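Local coordinates for isatin hydrolase (Ralstonia solanacearum, PDB 5NMP), which probably hydrolyses the ring amide of isatin to give isatinate, using a bound manganese ion, at residues 51-56 with 67-72; 151-156 with 195-200. All blocks are in the same frame, centred on the assembly; numbering follows the deposited sequence.

Contact 1. Residues 51-56 with 67-72; sequences FKIERI and YWNNFS
Ser72 O accepts the backbone N-H of Lys52 at 2.8 Å. The bond is nearly straight. The same oxygen also receives a longer CA-H contact from Phe51. Ser72 N returns a bond to Lys52 O, so this pair is closed from both sides. Glu54 and Asn70 form the next hydrogen-bonded pair, again with two backbone bonds. Ile56 N adds a fifth bond, to Trp68 O, at 2.9 Å. Between these lie the non-hydrogen-bonded pairs Ile53 with Phe71 and Arg55 with Asn69. Together they make the two-stranded antiparallel ladder of the beta hairpin 52-60 and 66-74, an arm that reaches out from the main body of the chain. Asn70, Phe71 and Ser72 also pair with a strand of the second subunit, and the sheet runs on across the dimer interface.

Ile56 packs between Trp68 and Asn70. Its CG1 lies beside the backbone N, chi1 -50°, and carries CD1 over the face of the Trp68 indole. CD1 sits 3.9 Å from the centroid of the five-membered ring of Trp68 and only 3° off its normal. CG2 of Ile56 touches Trp68 NE1. CD1 also meets the amide of Asn70 on its other flank, 3.4 Å from Asn70 OD1. That oxygen takes a hydrogen bond from Gln49 N of the second subunit.

On the face of Ile53 and Arg55, Ile53 CG1 and CD1 pack against CB and CG of Asn69. The Asn69 amide is turned so that ND2 donates to Tyr67 OH, 3.2 Å away and in the amide plane. Tyr67 OH is also bonded to Gly252 O of the second subunit. At the far end Phe51 CE2 touches Phe71 CD1 at 3.7 Å. Their planes are 27° apart, but the rings are slid and barely overlap.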
loop_
_atom_site.group_PDB
_atom_site.type_symbol
_atom_site.label_atom_id
_atom_site.label_comp_id
_atom_site.label_asym_id
_atom_site.label_seq_id
_atom_site.Cartn_x
_atom_site.Cartn_y
_atom_site.Cartn_z
ATOM N N PHE A 51 16.177 7.545 2.827
ATOM C CA PHE A 51 14.891 8.183 3.073
ATOM C C PHE A 51 15.084 9.552 3.721
ATOM O O PHE A 51 15.665 9.658 4.799
ATOM C CB PHE A 51 14.010 7.295 3.953
ATOM C CG PHE A 51 12.621 7.834 4.162
ATOM C CD1 PHE A 51 12.306 8.563 5.298
ATOM C CD2 PHE A 51 11.631 7.614 3.217
ATOM C CE1 PHE A 51 11.028 9.062 5.486
ATOM C CE2 PHE A 51 10.350 8.111 3.399
ATOM C CZ PHE A 51 10.050 8.834 4.534
ATOM N N LYS A 52 14.604 10.598 3.056
ATOM C CA LYS A 52 14.660 11.951 3.608
ATOM C C LYS A 52 13.262 12.540 3.724
ATOM O O LYS A 52 12.439 12.392 2.820
ATOM C CB LYS A 52 15.535 12.867 2.748
ATOM C CG LYS A 52 16.996 12.459 2.654
ATOM C CD LYS A 52 17.830 13.584 2.057
ATOM C CE LYS A 52 19.253 13.137 1.756
ATOM N NZ LYS A 52 19.316 12.207 0.592
ATOM N N ILE A 53 12.994 13.216 4.834
ATOM C CA ILE A 53 11.685 13.815 5.048
ATOM C C ILE A 53 11.819 15.246 5.568
ATOM O O ILE A 53 12.615 15.528 6.464
ATOM C CB ILE A 53 10.830 12.962 6.019
ATOM C CG1 ILE A 53 9.396 13.487 6.089
ATOM C CG2 ILE A 53 11.468 12.881 7.404
ATOM C CD1 ILE A 53 8.458 12.580 6.854
ATOM N N GLU A 54 11.053 16.155 4.974
ATOM C CA GLU A 54 11.089 17.556 5.370
ATOM C C GLU A 54 9.681 18.096 5.609
ATOM O O GLU A 54 8.778 17.919 4.789
ATOM C CB GLU A 54 11.813 18.395 4.316
ATOM C CG GLU A 54 11.350 18.143 2.895
ATOM C CD GLU A 54 12.112 18.974 1.884
ATOM O OE1 GLU A 54 12.791 19.937 2.301
ATOM O OE2 GLU A 54 12.038 18.663 0.675
ATOM N N ARG A 55 9.510 18.752 6.751
ATOM C CA ARG A 55 8.216 19.271 7.163
ATOM C C ARG A 55 7.803 20.482 6.326
ATOM O O ARG A 55 8.621 21.361 6.040
ATOM C CB ARG A 55 8.259 19.632 8.650
ATOM C CG ARG A 55 6.927 20.026 9.246
ATOM C CD ARG A 55 7.097 20.509 10.677
ATOM N NE ARG A 55 7.390 19.421 11.606
ATOM C CZ ARG A 55 7.517 19.579 12.920
ATOM N NH1 ARG A 55 7.382 20.782 13.460
ATOM N NH2 ARG A 55 7.781 18.535 13.696
ATOM N N ILE A 56 6.536 20.518 5.926
ATOM C CA ILE A 56 5.999 21.657 5.189
ATOM C C ILE A 56 5.363 22.663 6.149
ATOM O O ILE A 56 5.611 23.866 6.064
ATOM C CB ILE A 56 4.950 21.225 4.141
ATOM C CG1 ILE A 56 5.484 20.083 3.276
ATOM C CG2 ILE A 56 4.543 22.403 3.272
ATOM C CD1 ILE A 56 4.494 19.598 2.235
ATOM N N TYR A 67 -0.927 19.945 9.045
ATOM C CA TYR A 67 0.434 19.438 9.176
ATOM C C TYR A 67 0.687 18.385 8.106
ATOM O O TYR A 67 -0.136 17.493 7.916
ATOM C CB TYR A 67 0.657 18.854 10.575
ATOM C CG TYR A 67 1.716 17.774 10.648
ATOM C CD1 TYR A 67 3.064 18.078 10.490
ATOM C CD2 TYR A 67 1.368 16.450 10.893
ATOM C CE1 TYR A 67 4.033 17.093 10.560
ATOM C CE2 TYR A 67 2.328 15.460 10.967
ATOM C CZ TYR A 67 3.661 15.787 10.799
ATOM O OH TYR A 67 4.625 14.808 10.870
ATOM N N TRP A 68 1.811 18.499 7.402
ATOM C CA TRP A 68 2.172 17.540 6.351
ATOM C C TRP A 68 3.634 17.668 5.919
ATOM O O TRP A 68 4.280 18.686 6.168
ATOM C CB TRP A 68 1.252 17.686 5.127
ATOM C CG TRP A 68 1.174 19.068 4.526
ATOM C CD1 TRP A 68 1.609 20.239 5.080
ATOM C CD2 TRP A 68 0.622 19.415 3.248
ATOM N NE1 TRP A 68 1.360 21.289 4.231
ATOM C CE2 TRP A 68 0.757 20.809 3.098
ATOM C CE3 TRP A 68 0.030 18.680 2.217
ATOM C CZ2 TRP A 68 0.321 21.484 1.961
ATOM C CZ3 TRP A 68 -0.404 19.353 1.087
ATOM C CH2 TRP A 68 -0.256 20.740 0.969
ATOM N N ASN A 69 4.139 16.624 5.265
ATOM C CA ASN A 69 5.550 16.549 4.882
ATOM C C ASN A 69 5.770 16.311 3.391
ATOM O O ASN A 69 4.874 15.848 2.685
ATOM C CB ASN A 69 6.255 15.427 5.658
ATOM C CG ASN A 69 6.091 15.554 7.162
ATOM O OD1 ASN A 69 6.862 16.247 7.826
ATOM N ND2 ASN A 69 5.096 14.868 7.708
ATOM N N ASN A 70 6.973 16.637 2.927
ATOM C CA ASN A 70 7.493 16.125 1.661
ATOM C C ASN A 70 8.525 15.045 1.967
ATOM O O ASN A 70 9.197 15.114 2.996
ATOM C CB ASN A 70 8.132 17.234 0.826
ATOM C CG ASN A 70 7.117 18.181 0.231
ATOM O OD1 ASN A 70 6.030 17.772 -0.177
ATOM N ND2 ASN A 70 7.470 19.458 0.169
ATOM N N PHE A 71 8.658 14.050 1.096
ATOM C CA PHE A 71 9.692 13.039 1.301
ATOM C C PHE A 71 10.342 12.580 0.002
ATOM O O PHE A 71 9.808 12.780 -1.090
ATOM C CB PHE A 71 9.129 11.827 2.059
ATOM C CG PHE A 71 8.150 10.998 1.268
ATOM C CD1 PHE A 71 8.564 9.841 0.622
ATOM C CD2 PHE A 71 6.813 11.358 1.192
ATOM C CE1 PHE A 71 7.666 9.068 -0.096
ATOM C CE2 PHE A 71 5.908 10.590 0.476
ATOM C CZ PHE A 71 6.337 9.444 -0.170
ATOM N N SER A 72 11.514 11.975 0.139
ATOM C CA SER A 72 12.237 11.424 -0.994
ATOM C C SER A 72 12.931 10.134 -0.586
ATOM O O SER A 72 13.406 10.003 0.543
ATOM C CB SER A 72 13.252 12.432 -1.535
ATOM O OG SER A 72 14.146 12.856 -0.523
#

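Contact 2. Residues 151-156 with 195-200; sequences RTDWSL and GVETIN
Arg151 ends strand 147-151, and its CG brushes Glu197 OE1 at 3.5 Å. The contact joins the loops that follow two neighbouring parallel strands of the central mixed sheet, 147-151 and 193-195. The buried Glu197 carboxylate fills the turn made by the first loop. Arg151 NE also forms a salt bridge with Asp153 OD1, which lies in the guanidinium plane at its edge. Thr152 N donates to Glu197 OE1 at 2.9 Å. Asp153 N binds the same oxygen, and both come from one face of the carboxylate, well above its plane. These N-H groups probably help to stabilise the negative charge of Glu197, whose OE1 lies 4.4 Å from Asp153 OD1. Thr152 OG1 is linked through one water to Glu197 N. Trp154 sends its indole across Thr198, with CG anti to its own backbone N, chi1 -161°. Its NE1 is bonded to Phe164 O. At Ser155, N and OG both donate to Glu197 OE2, OG at 2.7 Å. They reach it on the anti side, from opposite faces of the plane, so four bonds hold the carboxylate. Thr198 CG2 rests over the Trp154 five-membered ring, 3.4 Å from its centroid.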
loop_
_atom_site.group_PDB
_atom_site.type_symbol
_atom_site.label_atom_id
_atom_site.label_comp_id
_atom_site.label_asym_id
_atom_site.label_seq_id
_atom_site.Cartn_x
_atom_site.Cartn_y
_atom_site.Cartn_z
ATOM N N ARG A 151 11.686 -16.519 7.360
ATOM C CA ARG A 151 11.888 -15.930 8.684
ATOM C C ARG A 151 13.288 -16.198 9.228
ATOM O O ARG A 151 13.707 -17.350 9.347
ATOM C CB ARG A 151 10.858 -16.455 9.682
ATOM C CG ARG A 151 11.087 -15.911 11.075
ATOM C CD ARG A 151 10.266 -16.614 12.130
ATOM N NE ARG A 151 10.689 -16.191 13.461
ATOM C CZ ARG A 151 10.399 -16.837 14.583
ATOM N NH1 ARG A 151 9.675 -17.949 14.545
ATOM N NH2 ARG A 151 10.838 -16.372 15.746
ATOM N N THR A 152 13.998 -15.129 9.575
ATOM C CA THR A 152 15.371 -15.235 10.055
ATOM C C THR A 152 15.619 -14.418 11.321
ATOM O O THR A 152 16.720 -14.445 11.868
ATOM C CB THR A 152 16.365 -14.767 8.982
ATOM O OG1 THR A 152 16.038 -13.429 8.590
ATOM C CG2 THR A 152 16.315 -15.679 7.763
ATOM N N ASP A 153 14.598 -13.689 11.769
ATOM C CA ASP A 153 14.706 -12.750 12.894
ATOM C C ASP A 153 15.741 -11.653 12.636
ATOM O O ASP A 153 16.201 -10.989 13.564
ATOM C CB ASP A 153 15.042 -13.487 14.198
ATOM C CG ASP A 153 13.810 -14.047 14.888
ATOM O OD1 ASP A 153 12.726 -14.057 14.266
ATOM O OD2 ASP A 153 13.928 -14.483 16.054
ATOM N N TRP A 154 16.085 -11.453 11.368
ATOM C CA TRP A 154 17.063 -10.443 10.978
ATOM C C TRP A 154 16.542 -9.028 11.218
ATOM O O TRP A 154 17.322 -8.088 11.380
ATOM C CB TRP A 154 17.439 -10.616 9.505
ATOM C CG TRP A 154 18.722 -9.954 9.128
ATOM C CD1 TRP A 154 18.883 -8.681 8.661
ATOM C CD2 TRP A 154 20.029 -10.532 9.182
ATOM N NE1 TRP A 154 20.214 -8.431 8.422
ATOM C CE2 TRP A 154 20.939 -9.553 8.733
ATOM C CE3 TRP A 154 20.521 -11.783 9.565
ATOM C CZ2 TRP A 154 22.313 -9.786 8.658
ATOM C CZ3 TRP A 154 21.885 -12.014 9.490
ATOM C CH2 TRP A 154 22.764 -11.020 9.039
ATOM N N SER A 155 15.221 -8.885 11.246
ATOM C CA SER A 155 14.579 -7.589 11.443
ATOM C C SER A 155 14.919 -6.953 12.791
ATOM O O SER A 155 14.735 -5.751 12.979
ATOM C CB SER A 155 13.060 -7.730 11.312
ATOM O OG SER A 155 12.563 -8.699 12.222
ATOM N N LEU A 156 15.413 -7.758 13.726
ATOM C CA LEU A 156 15.770 -7.254 15.047
ATOM C C LEU A 156 17.064 -6.439 15.015
ATOM O O LEU A 156 17.426 -5.791 15.998
ATOM C CB LEU A 156 15.904 -8.412 16.040
ATOM C CG LEU A 156 14.654 -9.267 16.276
ATOM C CD1 LEU A 156 14.956 -10.399 17.252
ATOM C CD2 LEU A 156 13.497 -8.411 16.777
ATOM N N GLY A 195 9.927 -13.748 0.133
ATOM C CA GLY A 195 9.964 -12.623 1.059
ATOM C C GLY A 195 10.979 -12.794 2.176
ATOM O O GLY A 195 11.082 -13.866 2.774
ATOM N N VAL A 196 11.729 -11.735 2.467
ATOM C CA VAL A 196 12.804 -11.809 3.454
ATOM C C VAL A 196 12.761 -10.667 4.477
ATOM O O VAL A 196 11.999 -9.715 4.328
ATOM C CB VAL A 196 14.184 -11.806 2.764
ATOM C CG1 VAL A 196 14.328 -13.018 1.860
ATOM C CG2 VAL A 196 14.377 -10.521 1.971
ATOM N N GLU A 197 13.586 -10.773 5.515
ATOM C CA GLU A 197 13.716 -9.711 6.511
ATOM C C GLU A 197 14.956 -8.862 6.247
ATOM O O GLU A 197 15.153 -7.818 6.868
ATOM C CB GLU A 197 13.788 -10.294 7.922
ATOM C CG GLU A 197 12.644 -11.220 8.286
ATOM C CD GLU A 197 12.686 -11.654 9.741
ATOM O OE1 GLU A 197 12.309 -12.807 10.027
ATOM O OE2 GLU A 197 13.093 -10.840 10.599
ATOM N N THR A 198 15.793 -9.323 5.325
ATOM C CA THR A 198 17.026 -8.625 4.989
ATOM C C THR A 198 16.804 -7.601 3.880
ATOM O O THR A 198 15.702 -7.477 3.349
ATOM C CB THR A 198 18.129 -9.611 4.549
ATOM O OG1 THR A 198 17.605 -10.502 3.558
ATOM C CG2 THR A 198 18.627 -10.422 5.730
ATOM N N ILE A 199 17.864 -6.876 3.537
ATOM C CA ILE A 199 17.820 -5.872 2.481
ATOM C C ILE A 199 18.027 -6.526 1.110
ATOM O O ILE A 199 18.067 -5.852 0.082
ATOM C CB ILE A 199 18.890 -4.774 2.716
ATOM C CG1 ILE A 199 18.578 -3.498 1.927
ATOM C CG2 ILE A 199 20.272 -5.295 2.356
ATOM C CD1 ILE A 199 17.249 -2.877 2.247
ATOM N N ASN A 200 18.152 -7.849 1.097
ATOM C CA ASN A 200 18.351 -8.589 -0.147
ATOM C C ASN A 200 17.664 -9.955 -0.084
ATOM O O ASN A 200 17.779 -10.658 0.918
ATOM C CB ASN A 200 19.850 -8.750 -0.427
ATOM C CG ASN A 200 20.145 -9.194 -1.854
ATOM O OD1 ASN A 200 19.264 -9.671 -2.570
ATOM N ND2 ASN A 200 21.402 -9.050 -2.267
HETATM O O HOH W 1 14.604 -13.293 6.184
#

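How the contacts relate
Contact 1 lies on a projecting hairpin, with its centre about 25 Å from the centre of the chain. Contact 2 lies about 9 Å from that centre. The two share no strand or loop, their centres are about 27 Å apart, and they do not touch. Contact 1 is a regular backbone ladder with several side chains engaged by the second subunit. In contact 2 one acidic side chain gathers backbone and hydroxyl donors, and no other chain of the assembly touches it. Both have a methyl group over an indole. The side chain of Thr198 is about 10 Å from the bound manganese, while that of Phe51 is about 10 Å from that of the manganese ligand His80.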